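Putative tryptophan halogenase (Xanthomonas campestris pv. campestris, PDB 6Y1W) is probably a flavin-dependent halogenase that uses reduced FAD and oxygen to halogenate an aromatic substrate such as tryptophan. Local coordinates at residues 20-25 with 220-225; 27-32 with 47-52; 231-236 with 329-334. One frame throughout, in Å; residues are numbered along the deposited sequence.

Contact 1 (20-25 with 220-225)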
ATOM      1  N   VAL A  20      26.512 -12.132 -12.867  1.00 13.19           N
ATOM      2  CA  VAL A  20      27.798 -11.983 -12.199  1.00 12.74           C
ATOM      3  C   VAL A  20      27.593 -11.020 -11.023  1.00 15.46           C
ATOM      4  O   VAL A  20      27.098  -9.904 -11.216  1.00 15.83           O
ATOM      5  CB  VAL A  20      28.875 -11.462 -13.160  1.00 17.81           C
ATOM      6  CG1 VAL A  20      30.148 -11.198 -12.392  1.00 17.72           C
ATOM      7  CG2 VAL A  20      29.103 -12.486 -14.275  1.00 17.75           C
ATOM      8  N   ILE A  21      27.952 -11.460  -9.825  1.00 15.64           N
ATOM      9  CA  ILE A  21      27.815 -10.669  -8.593  1.00 12.51           C
ATOM     10  C   ILE A  21      29.206 -10.184  -8.212  1.00 16.04           C
ATOM     11  O   ILE A  21      30.115 -10.985  -7.968  1.00 13.69           O
ATOM     12  CB  ILE A  21      27.195 -11.516  -7.469  1.00 13.64           C
ATOM     13  CG1 ILE A  21      25.798 -11.955  -7.908  1.00 16.43           C
ATOM     14  CG2 ILE A  21      27.088 -10.704  -6.149  1.00 17.62           C
ATOM     15  CD1 ILE A  21      25.141 -13.002  -7.008  1.00 14.84           C
ATOM     16  N   ALA A  22      29.405  -8.880  -8.195  1.00 15.97           N
ATOM     17  CA  ALA A  22      30.706  -8.298  -7.850  1.00 16.08           C
ATOM     18  C   ALA A  22      30.690  -7.924  -6.380  1.00 16.05           C
ATOM     19  O   ALA A  22      29.941  -7.031  -5.987  1.00 16.81           O
ATOM     20  CB  ALA A  22      31.006  -7.076  -8.720  1.00 15.49           C
ATOM     21  N   GLY A  23      31.469  -8.639  -5.572  1.00 17.05           N
ATOM     22  CA  GLY A  23      31.495  -8.402  -4.142  1.00 15.06           C
ATOM     23  C   GLY A  23      30.762  -9.476  -3.359  1.00 17.91           C
ATOM     24  O   GLY A  23      29.757 -10.035  -3.805  1.00 16.70           O
ATOM     25  N   GLY A  24      31.263  -9.742  -2.152  1.00 16.66           N
ATOM     26  CA  GLY A  24      30.685 -10.732  -1.272  1.00 17.99           C
ATOM     27  C   GLY A  24      29.983 -10.040  -0.128  1.00 15.82           C
ATOM     28  O   GLY A  24      29.164  -9.140  -0.350  1.00 16.53           O
ATOM     29  N   GLY A  25      30.328 -10.445   1.091  1.00 17.08           N
ATOM     30  CA  GLY A  25      29.765  -9.925   2.286  1.00 15.44           C
ATOM     31  C   GLY A  25      28.270 -10.208   2.312  1.00 14.97           C
ATOM     32  O   GLY A  25      27.743 -11.091   1.646  1.00 16.49           O
ATOM     33  N   ASP A 220      26.081  -5.080  -8.503  1.00 14.16           N
ATOM     34  CA  ASP A 220      27.191  -4.368  -7.856  1.00 12.92           C
ATOM     35  C   ASP A 220      27.006  -4.428  -6.345  1.00 13.43           C
ATOM     36  O   ASP A 220      26.147  -3.745  -5.779  1.00 15.57           O
ATOM     37  CB  ASP A 220      27.266  -2.914  -8.318  1.00 15.83           C
ATOM     38  CG  ASP A 220      28.548  -2.256  -7.879  1.00 17.65           C
ATOM     39  OD1 ASP A 220      29.219  -2.811  -6.959  1.00 17.16           O
ATOM     40  OD2 ASP A 220      28.872  -1.176  -8.392  1.00 17.74           O
ATOM     41  N   CYS A 221      27.743  -5.342  -5.719  1.00 13.14           N
ATOM     42  CA  CYS A 221      27.795  -5.479  -4.266  1.00 14.37           C
ATOM     43  C   CYS A 221      29.169  -5.090  -3.732  1.00 15.65           C
ATOM     44  O   CYS A 221      29.656  -5.667  -2.750  1.00 17.02           O
ATOM     45  CB  CYS A 221      27.436  -6.907  -3.855  1.00 16.21           C
ATOM     46  SG  CYS A 221      25.781  -7.359  -4.347  1.00 15.51           S
ATOM     47  N   THR A 222      29.820  -4.120  -4.372  1.00 15.10           N
ATOM     48  CA  THR A 222      31.192  -3.792  -3.993  1.00 15.78           C
ATOM     49  C   THR A 222      31.266  -2.718  -2.931  1.00 19.30           C
ATOM     50  O   THR A 222      32.372  -2.234  -2.652  1.00 22.10           O
ATOM     51  CB  THR A 222      32.039  -3.392  -5.216  1.00 17.19           C
ATOM     52  OG1 THR A 222      31.500  -2.231  -5.869  1.00 19.28           O
ATOM     53  CG2 THR A 222      32.099  -4.554  -6.185  1.00 17.34           C
ATOM     54  N   GLY A 223      30.127  -2.272  -2.405  1.00 18.12           N
ATOM     55  CA  GLY A 223      30.176  -1.373  -1.240  1.00 17.26           C
ATOM     56  C   GLY A 223      30.413   0.054  -1.715  1.00 17.31           C
ATOM     57  O   GLY A 223      29.969   0.462  -2.788  1.00 18.78           O
ATOM     58  N   PHE A 224      31.120   0.817  -0.884  1.00 18.79           N
ATOM     59  CA  PHE A 224      31.451   2.184  -1.239  1.00 22.80           C
ATOM     60  C   PHE A 224      32.384   2.237  -2.438  1.00 23.38           C
ATOM     61  O   PHE A 224      32.483   3.296  -3.073  1.00 23.96           O
ATOM     62  CB  PHE A 224      32.044   2.911  -0.012  1.00 24.49           C
ATOM     63  CG  PHE A 224      30.988   3.445   0.920  1.00 23.25           C
ATOM     64  CD1 PHE A 224      30.027   4.330   0.458  1.00 34.73           C
ATOM     65  CD2 PHE A 224      30.956   3.062   2.264  1.00 30.63           C
ATOM     66  CE1 PHE A 224      29.048   4.820   1.313  1.00 46.37           C
ATOM     67  CE2 PHE A 224      29.971   3.550   3.114  1.00 22.72           C
ATOM     68  CZ  PHE A 224      29.023   4.417   2.642  1.00 28.60           C
ATOM     69  N   ARG A 225      33.013   1.117  -2.814  1.00 19.98           N
ATOM     70  CA  ARG A 225      33.840   1.168  -4.018  1.00 22.57           C
ATOM     71  C   ARG A 225      32.973   1.379  -5.247  1.00 23.23           C
ATOM     72  O   ARG A 225      33.383   2.089  -6.169  1.00 22.60           O
ATOM     73  CB  ARG A 225      34.645  -0.135  -4.190  1.00 19.91           C
ATOM     74  CG  ARG A 225      35.468  -0.562  -3.004  1.00 31.20           C
ATOM     75  CD  ARG A 225      36.142  -1.901  -3.237  1.00 31.84           C
ATOM     76  NE  ARG A 225      37.371  -1.988  -2.448  1.00 62.33           N
ATOM     77  CZ  ARG A 225      37.421  -2.165  -1.128  1.00 70.11           C
ATOM     78  NH1 ARG A 225      38.598  -2.219  -0.515  1.00 64.14           N
ATOM     79  NH2 ARG A 225      36.307  -2.311  -0.415  1.00 58.35           N
TER
HETATM   80  O   HOH W   1      29.794  -6.355  -0.156  1.00 17.08           O

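Contact 2 (27-32 with 47-52). With BU9 (Meso-2,3-Butanediol), chain M.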
ATOM      1  N   ALA A  27      25.756  -8.247   1.246  1.00 13.61           N
ATOM      2  CA  ALA A  27      24.997  -7.907   0.039  1.00 13.90           C
ATOM      3  C   ALA A  27      25.159  -8.973  -1.028  1.00 14.40           C
ATOM      4  O   ALA A  27      24.177  -9.418  -1.637  1.00 14.23           O
ATOM      5  CB  ALA A  27      25.434  -6.544  -0.505  1.00 14.16           C
ATOM      6  N   GLY A  28      26.399  -9.373  -1.279  1.00 13.99           N
ATOM      7  CA  GLY A  28      26.659 -10.308  -2.365  1.00 12.55           C
ATOM      8  C   GLY A  28      26.068 -11.675  -2.078  1.00 12.38           C
ATOM      9  O   GLY A  28      25.456 -12.297  -2.974  1.00 14.15           O
ATOM     10  N   TRP A  29      26.235 -12.158  -0.836  1.00 13.78           N
ATOM     11  CA  TRP A  29      25.771 -13.520  -0.572  1.00 12.78           C
ATOM     12  C   TRP A  29      24.280 -13.564  -0.294  1.00 13.17           C
ATOM     13  O   TRP A  29      23.653 -14.601  -0.531  1.00 14.41           O
ATOM     14  CB  TRP A  29      26.597 -14.172   0.559  1.00 13.25           C
ATOM     15  CG  TRP A  29      28.000 -14.520   0.080  1.00 15.64           C
ATOM     16  CD1 TRP A  29      29.172 -13.933   0.469  1.00 14.82           C
ATOM     17  CD2 TRP A  29      28.353 -15.492  -0.917  1.00 13.53           C
ATOM     18  NE1 TRP A  29      30.227 -14.502  -0.203  1.00 14.66           N
ATOM     19  CE2 TRP A  29      29.748 -15.449  -1.071  1.00 14.17           C
ATOM     20  CE3 TRP A  29      27.615 -16.390  -1.688  1.00 17.90           C
ATOM     21  CZ2 TRP A  29      30.431 -16.274  -1.976  1.00 17.96           C
ATOM     22  CZ3 TRP A  29      28.279 -17.200  -2.579  1.00 16.07           C
ATOM     23  CH2 TRP A  29      29.682 -17.136  -2.723  1.00 18.20           C
ATOM     24  N   MET A  30      23.661 -12.488   0.204  1.00 15.28           N
ATOM     25  CA  MET A  30      22.199 -12.477   0.217  1.00 13.80           C
ATOM     26  C   MET A  30      21.659 -12.531  -1.208  1.00 13.71           C
ATOM     27  O   MET A  30      20.662 -13.211  -1.474  1.00 14.40           O
ATOM     28  CB  MET A  30      21.651 -11.237   0.939  1.00 12.31           C
ATOM     29  CG  MET A  30      21.712 -11.259   2.431  1.00 13.42           C
ATOM     30  SD  MET A  30      21.153  -9.728   3.247  1.00 14.48           S
ATOM     31  CE  MET A  30      19.392  -9.801   2.896  1.00 17.41           C
ATOM     32  N   ALA A  31      22.287 -11.808  -2.133  1.00 14.59           N
ATOM     33  CA  ALA A  31      21.822 -11.827  -3.521  1.00 13.04           C
ATOM     34  C   ALA A  31      22.044 -13.198  -4.142  1.00 14.51           C
ATOM     35  O   ALA A  31      21.158 -13.746  -4.813  1.00 15.22           O
ATOM     36  CB  ALA A  31      22.559 -10.745  -4.322  1.00 13.97           C
ATOM     37  N   ALA A  32      23.237 -13.765  -3.931  1.00 13.05           N
ATOM     38  CA  ALA A  32      23.526 -15.083  -4.481  1.00 13.05           C
ATOM     39  C   ALA A  32      22.564 -16.115  -3.938  1.00 13.25           C
ATOM     40  O   ALA A  32      22.143 -17.017  -4.663  1.00 14.82           O
ATOM     41  CB  ALA A  32      24.956 -15.500  -4.144  1.00 15.47           C
ATOM     42  N   LEU A  47      29.973 -15.388  -8.352  1.00 15.47           N
ATOM     43  CA  LEU A  47      30.265 -14.312  -7.402  1.00 14.18           C
ATOM     44  C   LEU A  47      31.775 -14.164  -7.285  1.00 20.56           C
ATOM     45  O   LEU A  47      32.485 -15.159  -7.076  1.00 20.42           O
ATOM     46  CB  LEU A  47      29.644 -14.590  -6.017  1.00 17.12           C
ATOM     47  CG  LEU A  47      29.732 -13.422  -5.011  1.00 16.41           C
ATOM     48  CD1 LEU A  47      28.579 -13.547  -4.025  1.00 15.66           C
ATOM     49  CD2 LEU A  47      31.087 -13.390  -4.254  1.00 16.59           C
ATOM     50  N   VAL A  48      32.254 -12.930  -7.460  1.00 16.43           N
ATOM     51  CA  VAL A  48      33.671 -12.578  -7.368  1.00 18.71           C
ATOM     52  C   VAL A  48      33.882 -11.801  -6.075  1.00 19.63           C
ATOM     53  O   VAL A  48      33.239 -10.774  -5.852  1.00 20.29           O
ATOM     54  CB  VAL A  48      34.120 -11.730  -8.563  1.00 22.01           C
ATOM     55  CG1 VAL A  48      35.616 -11.350  -8.438  1.00 24.28           C
ATOM     56  CG2 VAL A  48      33.807 -12.473  -9.880  1.00 23.46           C
ATOM     57  N   GLU A  49      34.814 -12.260  -5.247  1.00 17.53           N
ATOM     58  CA  GLU A  49      35.127 -11.524  -4.030  1.00 19.74           C
ATOM     59  C   GLU A  49      36.575 -11.800  -3.664  1.00 23.85           C
ATOM     60  O   GLU A  49      37.127 -12.862  -3.969  1.00 22.17           O
ATOM     61  CB  GLU A  49      34.218 -11.900  -2.846  1.00 17.62           C
ATOM     62  CG  GLU A  49      34.368 -13.361  -2.369  1.00 20.17           C
ATOM     63  CD  GLU A  49      33.554 -13.686  -1.106  1.00 19.79           C
ATOM     64  OE1 GLU A  49      33.170 -12.759  -0.342  1.00 25.14           O
ATOM     65  OE2 GLU A  49      33.330 -14.887  -0.842  1.00 22.61           O
ATOM     66  N   SER A  50      37.156 -10.859  -2.937  1.00 24.63           N
ATOM     67  CA  SER A  50      38.545 -10.938  -2.509  1.00 20.05           C
ATOM     68  C   SER A  50      38.594 -11.371  -1.052  1.00 29.29           C
ATOM     69  O   SER A  50      37.849 -10.832  -0.223  1.00 27.98           O
ATOM     70  CB  SER A  50      39.216  -9.576  -2.659  1.00 25.11           C
ATOM     71  OG  SER A  50      40.465  -9.596  -2.009  1.00 35.29           O
ATOM     72  N   ASP A  51      39.471 -12.335  -0.736  1.00 30.72           N
ATOM     73  CA  ASP A  51      39.686 -12.706   0.666  1.00 33.95           C
ATOM     74  C   ASP A  51      40.323 -11.586   1.485  1.00 37.69           C
ATOM     75  O   ASP A  51      40.325 -11.653   2.721  1.00 38.26           O
ATOM     76  CB  ASP A  51      40.554 -13.964   0.756  1.00 31.76           C
ATOM     77  CG  ASP A  51      39.795 -15.210   0.374  1.00 41.40           C
ATOM     78  OD1 ASP A  51      38.553 -15.176   0.476  1.00 37.95           O
ATOM     79  OD2 ASP A  51      40.422 -16.203  -0.048  1.00 51.67           O
ATOM     80  N   GLU A  52      40.909 -10.589   0.843  1.00 30.47           N
ATOM     81  CA  GLU A  52      41.492  -9.468   1.575  1.00 36.19           C
ATOM     82  C   GLU A  52      40.469  -8.400   1.955  1.00 37.77           C
ATOM     83  O   GLU A  52      40.849  -7.399   2.578  1.00 38.36           O
ATOM     84  CB  GLU A  52      42.638  -8.859   0.759  1.00 41.86           C
ATOM     85  CG  GLU A  52      43.555  -9.930   0.149  1.00 56.68           C
ATOM     86  CD  GLU A  52      44.335  -9.448  -1.067  1.00 79.24           C
ATOM     87  OE1 GLU A  52      44.254  -8.246  -1.401  1.00 75.53           O
ATOM     88  OE2 GLU A  52      45.021 -10.280  -1.699  1.00 89.20           O
TER
HETATM   89  C03 BU9 M 611      36.437  -5.327  -4.516  0.81 31.37           C
HETATM   90  C04 BU9 M 611      37.165  -6.537  -5.117  0.81 30.05           C
HETATM   91  O06 BU9 M 611      37.420  -6.272  -6.473  0.81 36.41           O
HETATM   92  C05 BU9 M 611      36.339  -7.824  -4.965  0.81 37.91           C
HETATM   93  C01 BU9 M 611      35.944  -8.037  -3.499  0.81 25.17           C
HETATM   94  O6  BU9 M 611      35.172  -7.777  -5.759  0.81 38.91           O
HETATM   95  O   HOH W   2      32.138 -12.678   1.866  1.00 26.17           O

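Contact 3 (231-236 with 329-334)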
ATOM      1  N   GLN A 231      32.032   3.652 -10.542  1.00 20.22           N
ATOM      2  CA  GLN A 231      33.293   3.920 -11.230  1.00 24.80           C
ATOM      3  C   GLN A 231      33.188   3.672 -12.729  1.00 31.10           C
ATOM      4  O   GLN A 231      33.865   4.350 -13.512  1.00 31.21           O
ATOM      5  CB  GLN A 231      34.406   3.066 -10.643  1.00 21.37           C
ATOM      6  CG  GLN A 231      34.626   3.363  -9.135  1.00 22.84           C
ATOM      7  CD  GLN A 231      35.906   2.788  -8.584  1.00 24.47           C
ATOM      8  OE1 GLN A 231      36.921   2.717  -9.273  1.00 31.78           O
ATOM      9  NE2 GLN A 231      35.885   2.403  -7.318  1.00 23.83           N
ATOM     10  N   THR A 232      32.345   2.734 -13.150  1.00 21.17           N
ATOM     11  CA  THR A 232      32.208   2.382 -14.565  1.00 25.86           C
ATOM     12  C   THR A 232      31.047   3.125 -15.211  1.00 27.48           C
ATOM     13  O   THR A 232      31.233   3.849 -16.191  1.00 25.95           O
ATOM     14  CB  THR A 232      32.013   0.862 -14.738  1.00 20.34           C
ATOM     15  OG1 THR A 232      33.111   0.152 -14.161  1.00 21.26           O
ATOM     16  CG2 THR A 232      31.922   0.505 -16.236  1.00 20.52           C
ATOM     17  N   LEU A 233      29.845   2.979 -14.669  1.00 19.99           N
ATOM     18  CA  LEU A 233      28.681   3.577 -15.306  1.00 20.33           C
ATOM     19  C   LEU A 233      28.424   5.028 -14.893  1.00 21.86           C
ATOM     20  O   LEU A 233      27.563   5.679 -15.496  1.00 25.49           O
ATOM     21  CB  LEU A 233      27.455   2.713 -15.022  1.00 24.07           C
ATOM     22  CG  LEU A 233      27.548   1.284 -15.584  1.00 18.84           C
ATOM     23  CD1 LEU A 233      26.361   0.461 -15.163  1.00 20.19           C
ATOM     24  CD2 LEU A 233      27.616   1.317 -17.112  1.00 20.57           C
ATOM     25  N   GLY A 234      29.110   5.531 -13.867  1.00 24.01           N
ATOM     26  CA  GLY A 234      29.018   6.955 -13.568  1.00 27.82           C
ATOM     27  C   GLY A 234      27.694   7.441 -13.018  1.00 29.50           C
ATOM     28  O   GLY A 234      27.347   8.613 -13.211  1.00 25.10           O
ATOM     29  N   VAL A 235      26.919   6.575 -12.358  1.00 18.72           N
ATOM     30  CA  VAL A 235      25.660   7.007 -11.773  1.00 16.92           C
ATOM     31  C   VAL A 235      26.005   7.745 -10.484  1.00 22.41           C
ATOM     32  O   VAL A 235      26.710   7.208  -9.628  1.00 23.83           O
ATOM     33  CB  VAL A 235      24.744   5.806 -11.484  1.00 18.77           C
ATOM     34  CG1 VAL A 235      23.440   6.274 -10.893  1.00 21.75           C
ATOM     35  CG2 VAL A 235      24.531   4.947 -12.760  1.00 20.21           C
ATOM     36  N   GLY A 236      25.599   8.996 -10.389  1.00 23.19           N
ATOM     37  CA  GLY A 236      25.860   9.769  -9.192  1.00 31.99           C
ATOM     38  C   GLY A 236      24.890   9.417  -8.084  1.00 28.38           C
ATOM     39  O   GLY A 236      23.991   8.584  -8.245  1.00 25.43           O
ATOM     40  N   TRP A 329      19.269   0.742 -10.837  1.00 17.00           N
ATOM     41  CA  TRP A 329      19.408  -0.156 -11.977  1.00 16.79           C
ATOM     42  C   TRP A 329      19.768   0.731 -13.159  1.00 18.22           C
ATOM     43  O   TRP A 329      18.984   1.609 -13.538  1.00 18.76           O
ATOM     44  CB  TRP A 329      18.109  -0.909 -12.248  1.00 18.35           C
ATOM     45  CG  TRP A 329      18.224  -2.027 -13.286  1.00 15.94           C
ATOM     46  CD1 TRP A 329      19.163  -2.169 -14.259  1.00 18.66           C
ATOM     47  CD2 TRP A 329      17.349  -3.139 -13.397  1.00 15.80           C
ATOM     48  NE1 TRP A 329      18.919  -3.312 -14.994  1.00 17.94           N
ATOM     49  CE2 TRP A 329      17.803  -3.921 -14.498  1.00 14.11           C
ATOM     50  CE3 TRP A 329      16.219  -3.547 -12.697  1.00 17.24           C
ATOM     51  CZ2 TRP A 329      17.186  -5.095 -14.876  1.00 14.59           C
ATOM     52  CZ3 TRP A 329      15.566  -4.731 -13.100  1.00 18.74           C
ATOM     53  CH2 TRP A 329      16.059  -5.476 -14.194  1.00 19.88           C
ATOM     54  N   GLU A 330      20.950   0.510 -13.716  1.00 15.94           N
ATOM     55  CA  GLU A 330      21.426   1.292 -14.861  1.00 15.68           C
ATOM     56  C   GLU A 330      21.921   0.290 -15.887  1.00 19.18           C
ATOM     57  O   GLU A 330      22.802  -0.514 -15.574  1.00 17.79           O
ATOM     58  CB  GLU A 330      22.536   2.255 -14.422  1.00 18.34           C
ATOM     59  CG  GLU A 330      23.253   2.979 -15.551  1.00 21.38           C
ATOM     60  CD  GLU A 330      22.514   4.206 -15.981  1.00 32.24           C
ATOM     61  OE1 GLU A 330      21.415   4.458 -15.439  1.00 24.93           O
ATOM     62  OE2 GLU A 330      23.030   4.912 -16.871  1.00 43.89           O
ATOM     63  N   LYS A 331      21.356   0.341 -17.104  1.00 21.82           N
ATOM     64  CA  LYS A 331      21.728  -0.611 -18.155  1.00 17.38           C
ATOM     65  C   LYS A 331      21.592  -2.032 -17.602  1.00 17.43           C
ATOM     66  O   LYS A 331      20.508  -2.406 -17.176  1.00 19.33           O
ATOM     67  CB  LYS A 331      23.135  -0.335 -18.677  1.00 19.20           C
ATOM     68  CG  LYS A 331      23.322   1.130 -19.204  1.00 22.76           C
ATOM     69  CD  LYS A 331      24.566   1.294 -20.081  1.00 26.07           C
ATOM     70  CE  LYS A 331      24.621   2.698 -20.710  1.00 32.27           C
ATOM     71  NZ  LYS A 331      23.266   3.091 -21.135  1.00 43.07           N
ATOM     72  N   ASN A 332      22.656  -2.834 -17.628  1.00 14.49           N
ATOM     73  CA  ASN A 332      22.567  -4.214 -17.145  1.00 14.54           C
ATOM     74  C   ASN A 332      23.243  -4.401 -15.786  1.00 17.59           C
ATOM     75  O   ASN A 332      23.765  -5.480 -15.489  1.00 17.86           O
ATOM     76  CB  ASN A 332      23.145  -5.208 -18.162  1.00 18.11           C
ATOM     77  CG  ASN A 332      24.654  -5.042 -18.383  1.00 16.43           C
ATOM     78  OD1 ASN A 332      25.223  -3.973 -18.193  1.00 19.63           O
ATOM     79  ND2 ASN A 332      25.310  -6.122 -18.757  1.00 18.80           N
ATOM     80  N   CYS A 333      23.190  -3.373 -14.944  1.00 17.79           N
ATOM     81  CA  CYS A 333      23.799  -3.385 -13.621  1.00 18.51           C
ATOM     82  C   CYS A 333      22.770  -2.983 -12.562  1.00 17.20           C
ATOM     83  O   CYS A 333      22.080  -1.970 -12.710  1.00 17.43           O
ATOM     84  CB  CYS A 333      24.989  -2.414 -13.586  1.00 18.77           C
ATOM     85  SG  CYS A 333      25.785  -2.320 -11.960  1.00 19.24           S
ATOM     86  N   VAL A 334      22.639  -3.799 -11.513  1.00 15.61           N
ATOM     87  CA  VAL A 334      21.778  -3.468 -10.368  1.00 14.16           C
ATOM     88  C   VAL A 334      22.679  -3.313  -9.156  1.00 13.95           C
ATOM     89  O   VAL A 334      23.405  -4.254  -8.790  1.00 16.57           O
ATOM     90  CB  VAL A 334      20.698  -4.542 -10.127  1.00 18.41           C
ATOM     91  CG1 VAL A 334      19.871  -4.191  -8.909  1.00 15.55           C
ATOM     92  CG2 VAL A 334      19.763  -4.679 -11.342  1.00 15.61           C
TER
HETATM   93  O   HOH W   3      25.918   4.704 -17.616  1.00 32.64           O

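Contact 1 (20-25 with 220-225)
Thr222 and Cys221 both close on the carbonyl of Ala22, where the first strand of a Rossmann-type dinucleotide-binding fold runs into its glycine-rich turn. Gly23 and Gly25 fit the GxGxxG pattern expected of such a turn, and Gly24 and Gly25 are predicted to bind FAD. Ala22 bridges in parallel to Asp220, the last residue of strand 217-220, and Cys221 N then donates to Ala22 O over 2.8 Å, with a bent N-H angle of 135°.

Thr222 presents its methyl to this carbonyl: CG2 lies 3.3 Å from Ala22 O and packs alongside the neighbouring methyl, 3.7 Å from Ala22 CB. The hydroxyl is turned back to its own chain, where the backbone N of Leu227 is a second partner. Placed between the backbone N and the carbonyl carbon (chi1 61°), Thr222 OG1 donates over 2.6 Å to the syn lone pair of Asp220 OD1. Thr222 N reaches the same oxygen at 3.0 Å, which makes an Asx turn. With OD1 gripped twice and OD2 receiving the backbone N-H groups of Leu228 and Ile229 in helix 227-232, the carboxylate is fixed in rotation and probably kept ionised.

Cys221 turns its thiol to a different neighbour. Its SG lies opposite its own carbonyl carbon (chi1 -61°), which brings it 4.0 Å from Ile21 CG2; Cys221 also touches Ala27 of helix 25-39. Gly23 has no side chain to separate the chains, and its CA approaches Cys221 O to 3.6 Å in a nearly straight CA-H...O contact.

Contact 2 (27-32 with 47-52)
The indole of Trp29 has the methyl CD1 of Leu47 on one face and the carboxylate of Glu49 at its edge. This pairs the first helix with the second strand of the Rossmann-type beta-alpha-beta unit formed by strand 18-22, helix 25-39 and strand 44-49. The CH-pi contact is almost centred: Leu47 CD1 stands 3.6 Å from the centroid of the six-membered ring of Trp29, only 7° off the normal. Leu47 CG, anti to the backbone N (chi1 -172°), is carried toward the helix, and the second methyl, CD2, rests 3.7 Å from Trp29 CZ2. Residues Arg175 and Ser178 of helix 167-180, together with Val183, add to the surroundings of the indole.

At the edge, Trp29 NE1 donates to Glu49 OE2 over 3.2 Å. The oxygen lies in the ring plane, but the indole N-H meets it from above the carboxylate plane, 48° out of it, because the two flat groups are steeply inclined to one another. A weak second bond runs from NE1 to Glu49 OE1. The stronger partner of this carboxylate is Arg185, in salt bridge with OE2. In many FAD proteins of this fold an acidic residue at the end of this strand holds the adenosine ribose; Glu49 occupies a comparable place.

The axes of helix segment 27-32 and strand segment 47-49 run nearly antiparallel, 9.8 Å apart at closest approach. Gly28, which fits the GxGxxG pattern, has no side chain toward the strand, and Leu47 CD1 sits 3.5 Å from Gly28 O and 4.1 Å from Ala32 CB.

Contact 3 (231-236 with 329-334)
Leu233 and Val235 supply the apolar part of this contact, both pressing on a tight turn that carries Glu330 and Cys333. Leu233 works mainly through one branch, CD1, which is 3.6 Å from Cys333 CB and 3.7 Å from Glu330 O. Leu233 CD2, the other branch, touches the aliphatic stem of the lysine in the turn, 4.3 Å from Lys331 CD. Val235 comes in beside it and slants across the Glu330 chain, with CG2 lying 3.6 Å from Glu330 CG. Glu330 can offer its methylenes in this way because CG is anti to the backbone N (chi1 172°) and the chain then bends at the next bond (chi2 84°); Val235 CG2 packs along the stem and onto the near side of the carboxylate.

Backbone bonds shape the receiving side. Residues 330-333 form a type II' turn that joins strands 329-330 and 333-335 into a beta hairpin at one border of the Rossmann-type sheet. Glu330 N donates to Cys333 O over 2.9 Å, and Cys333 N returns a bond of 3.0 Å to Glu330 O. Lys331 takes the positive phi (53°) that the second position of such a turn requires. On the opposing side, the chain is leaving helix 227-232, and Gly234, also with positive phi, is the first residue to depart from helical geometry, turning Val235 onto the hairpin.

Polar links across the contact pass through water. One molecule donates to Leu233 O at 2.9 Å and to Glu330 OE2 at 3.0 Å. The other carboxylate oxygen, OE1, is engaged in a salt bridge with Arg327, while Val235 O accepts from Arg325 NH2.

In the fold
All three contacts draw on one mixed sheet. Contacts 1 and 2 are centred about 6 Å apart and share the beta-alpha-beta unit: Ile21 O lies 2.9 Å from Val48 N and Gly23 N 2.8 Å from Val48 O, both probable hydrogen bonds between adjacent strands. The bound meso-2,3-butanediol touches both, meeting Gly23 and Arg225 in one and Val48, Glu49 and Ser50 in the other, close to the predicted FAD-binding turn. Contact 3 lies farther along the sheet, its centre about 13 Å from that of contact 1 and 18 Å from that of contact 2. A probable hydrogen bond of 2.8 Å from Asp220 N to Val334 O joins contact 1 to the hairpin, whereas contacts 2 and 3 do not touch.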